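Local coordinates for periplasmic binding protein component of an ABC type zinc uptake transporter (Synechocystis sp., PDB 2OV3) that binds zinc as the solute-binding component of an ABC-type zinc uptake transporter, probably delivering the ion to its membrane partners, at residues F15-G20 / V24-L29. Residues are numbered along the deposited sequence; the frame is centred on the assembly and turned at random.
Sequences FLEKIG and VRVSVL
Val26 puts one methyl, CG2, over the base of the Leu16 side chain, where it lies 3.5 Å from Leu16 CB, with CG of the leucine a little farther off. Its position follows from the torsion of the valine: CG1 is anti to the backbone N (chi1 -175°), which leaves CG2 beside that N and turned to the helix. The same methyl also meets the carboxylate of Glu17, whose OE1 is 3.7 Å from Val26 CG2. Glu17 sets out alongside the strand, and a bend at chi2 (68°) brings its acid group back to it. A water then joins the two segments: it donates to Glu17 OE2 and accepts from Val26 N at 2.9 Å, with a weak, longer bond to Val24 O. The water thus takes the N-H of Val26 at the strand's outer edge, the edge turned away from strand 3-7, and Glu17 reaches round to hold it.

The setting is a right-handed beta-alpha-beta crossover, in which helix 10-20 carries the chain from strand 3-7 to its parallel neighbour, strand 24-28. Helix and strand segments run almost exactly antiparallel (176°), with their axes 8.8 Å apart. Arg25 and Ser27 bond through their backbones to strand 3-7, while the Leu16 side chain, besides meeting Val26, also touches Ile116 and Leu120 of helix 106-123.

Towards the turn the two elements draw together, and Gly20 and Val24 have their CA atoms just 5.4 Å apart. Both methyls of Val24 point at the last helical turn: CG1 rests 3.7 Å from Gly20 CA, and CG2 faces the carbonyl oxygen of Leu16, an atom already engaged by Gly20 N within the helix.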
ATOM      1  N   PHE A  15      10.519   1.755   4.282  1.00 14.00           N
ATOM      2  CA  PHE A  15      10.377   2.426   5.582  1.00 15.67           C
ATOM      3  C   PHE A  15      11.421   1.954   6.620  1.00 16.41           C
ATOM      4  O   PHE A  15      11.950   2.758   7.388  1.00 15.65           O
ATOM      5  CB  PHE A  15       8.965   2.191   6.156  1.00 15.45           C
ATOM      6  CG  PHE A  15       7.843   2.373   5.161  1.00 15.44           C
ATOM      7  CD1 PHE A  15       6.620   1.740   5.372  1.00 16.86           C
ATOM      8  CD2 PHE A  15       7.999   3.166   4.024  1.00 16.49           C
ATOM      9  CE1 PHE A  15       5.556   1.881   4.466  1.00 17.43           C
ATOM     10  CE2 PHE A  15       6.946   3.324   3.099  1.00 16.34           C
ATOM     11  CZ  PHE A  15       5.722   2.678   3.322  1.00 17.44           C
ATOM     12  N   LEU A  16      11.704   0.652   6.646  1.00 17.76           N
ATOM     13  CA  LEU A  16      12.675   0.111   7.587  1.00 18.14           C
ATOM     14  C   LEU A  16      14.079   0.570   7.234  1.00 19.03           C
ATOM     15  O   LEU A  16      14.901   0.827   8.114  1.00 19.56           O
ATOM     16  CB  LEU A  16      12.631  -1.416   7.609  1.00 18.43           C
ATOM     17  CG  LEU A  16      11.882  -2.056   8.787  1.00 19.31           C
ATOM     18  CD1 LEU A  16      12.580  -1.722  10.108  1.00 16.38           C
ATOM     19  CD2 LEU A  16      10.440  -1.536   8.798  1.00 19.66           C
ATOM     20  N   GLU A  17      14.359   0.678   5.942  1.00 19.09           N
ATOM     21  CA  GLU A  17      15.673   1.125   5.520  1.00 19.91           C
ATOM     22  C   GLU A  17      15.853   2.592   5.907  1.00 18.28           C
ATOM     23  O   GLU A  17      16.891   2.978   6.446  1.00 19.07           O
ATOM     24  CB  GLU A  17      15.842   0.937   4.013  1.00 21.37           C
ATOM     25  CG  GLU A  17      17.099   0.174   3.621  1.00 30.18           C
ATOM     26  CD  GLU A  17      17.073  -1.291   4.044  1.00 30.72           C
ATOM     27  OE1 GLU A  17      16.084  -1.978   3.752  1.00 34.66           O
ATOM     28  OE2 GLU A  17      18.053  -1.754   4.650  1.00 33.93           O
ATOM     29  N   LYS A  18      14.838   3.405   5.631  1.00 16.66           N
ATOM     30  CA  LYS A  18      14.874   4.825   5.977  1.00 16.55           C
ATOM     31  C   LYS A  18      15.076   5.029   7.473  1.00 18.16           C
ATOM     32  O   LYS A  18      15.782   5.941   7.881  1.00 17.05           O
ATOM     33  CB  LYS A  18      13.566   5.504   5.557  1.00 17.73           C
ATOM     34  CG  LYS A  18      13.441   5.773   4.064  1.00 16.64           C
ATOM     35  CD  LYS A  18      14.379   6.897   3.624  1.00 14.85           C
ATOM     36  CE  LYS A  18      14.239   7.146   2.138  1.00 16.12           C
ATOM     37  NZ  LYS A  18      15.047   8.281   1.647  1.00 16.55           N
ATOM     38  N   ILE A  19      14.455   4.166   8.274  1.00 18.99           N
ATOM     39  CA  ILE A  19      14.520   4.242   9.727  1.00 18.47           C
ATOM     40  C   ILE A  19      15.699   3.524  10.373  1.00 19.29           C
ATOM     41  O   ILE A  19      16.315   4.039  11.304  1.00 20.37           O
ATOM     42  CB  ILE A  19      13.233   3.673  10.353  1.00 18.89           C
ATOM     43  CG1 ILE A  19      12.019   4.468   9.846  1.00 20.52           C
ATOM     44  CG2 ILE A  19      13.317   3.721  11.878  1.00 18.55           C
ATOM     45  CD1 ILE A  19      10.692   3.869  10.233  1.00 14.84           C
ATOM     46  N   GLY A  20      16.011   2.332   9.882  1.00 19.43           N
ATOM     47  CA  GLY A  20      17.087   1.552  10.468  1.00 20.04           C
ATOM     48  C   GLY A  20      18.477   1.696   9.887  1.00 21.25           C
ATOM     49  O   GLY A  20      19.458   1.467  10.594  1.00 22.37           O
ATOM     50  N   VAL A  24      19.791  -2.495  10.441  1.00 18.99           N
ATOM     51  CA  VAL A  24      18.803  -3.525  10.204  1.00 18.02           C
ATOM     52  C   VAL A  24      19.091  -4.242   8.909  1.00 18.03           C
ATOM     53  O   VAL A  24      19.708  -3.688   8.001  1.00 17.66           O
ATOM     54  CB  VAL A  24      17.342  -2.951  10.131  1.00 18.37           C
ATOM     55  CG1 VAL A  24      17.047  -2.084  11.357  1.00 17.64           C
ATOM     56  CG2 VAL A  24      17.144  -2.149   8.845  1.00 15.91           C
ATOM     57  N   ARG A  25      18.645  -5.491   8.854  1.00 19.14           N
ATOM     58  CA  ARG A  25      18.770  -6.343   7.677  1.00 19.99           C
ATOM     59  C   ARG A  25      17.330  -6.804   7.491  1.00 18.78           C
ATOM     60  O   ARG A  25      16.849  -7.685   8.210  1.00 18.52           O
ATOM     61  CB  ARG A  25      19.688  -7.541   7.953  1.00 21.55           C
ATOM     62  CG  ARG A  25      19.956  -8.390   6.714  1.00 25.70           C
ATOM     63  CD  ARG A  25      21.068  -9.414   6.941  1.00 32.58           C
ATOM     64  NE  ARG A  25      22.275  -8.782   7.481  1.00 36.81           N
ATOM     65  CZ  ARG A  25      23.443  -9.395   7.633  1.00 40.43           C
ATOM     66  NH1 ARG A  25      23.578 -10.672   7.283  1.00 42.43           N
ATOM     67  NH2 ARG A  25      24.473  -8.732   8.150  1.00 41.47           N
ATOM     68  N   VAL A  26      16.645  -6.174   6.542  1.00 17.94           N
ATOM     69  CA  VAL A  26      15.240  -6.460   6.264  1.00 17.33           C
ATOM     70  C   VAL A  26      14.986  -7.633   5.316  1.00 16.91           C
ATOM     71  O   VAL A  26      15.687  -7.795   4.319  1.00 17.12           O
ATOM     72  CB  VAL A  26      14.528  -5.214   5.644  1.00 17.50           C
ATOM     73  CG1 VAL A  26      13.035  -5.492   5.471  1.00 17.35           C
ATOM     74  CG2 VAL A  26      14.742  -3.977   6.516  1.00 18.91           C
ATOM     75  N   SER A  27      13.984  -8.448   5.636  1.00 16.36           N
ATOM     76  CA  SER A  27      13.586  -9.545   4.766  1.00 17.61           C
ATOM     77  C   SER A  27      12.101  -9.305   4.447  1.00 17.82           C
ATOM     78  O   SER A  27      11.323  -8.882   5.314  1.00 18.31           O
ATOM     79  CB  SER A  27      13.786 -10.894   5.450  1.00 17.45           C
ATOM     80  OG  SER A  27      15.163 -11.232   5.529  1.00 18.32           O
ATOM     81  N   VAL A  28      11.724  -9.551   3.192  1.00 18.26           N
ATOM     82  CA  VAL A  28      10.349  -9.360   2.731  1.00 16.86           C
ATOM     83  C   VAL A  28       9.721 -10.720   2.479  1.00 16.23           C
ATOM     84  O   VAL A  28      10.306 -11.567   1.815  1.00 15.27           O
ATOM     85  CB  VAL A  28      10.299  -8.537   1.414  1.00 16.64           C
ATOM     86  CG1 VAL A  28       8.851  -8.278   0.993  1.00 14.75           C
ATOM     87  CG2 VAL A  28      11.011  -7.213   1.605  1.00 17.66           C
ATOM     88  N   LEU A  29       8.527 -10.917   3.022  1.00 16.45           N
ATOM     89  CA  LEU A  29       7.815 -12.165   2.864  1.00 16.65           C
ATOM     90  C   LEU A  29       7.116 -12.231   1.507  1.00 16.07           C
ATOM     91  O   LEU A  29       7.200 -13.242   0.821  1.00 17.32           O
ATOM     92  CB  LEU A  29       6.789 -12.323   3.983  1.00 16.56           C
ATOM     93  CG  LEU A  29       5.964 -13.614   3.901  1.00 20.47           C
ATOM     94  CD1 LEU A  29       6.871 -14.802   4.209  1.00 20.77           C
ATOM     95  CD2 LEU A  29       4.782 -13.586   4.870  1.00 18.50           C
TER
HETATM   96  O   HOH W   1      18.541  -4.760   4.902  1.00 17.23           O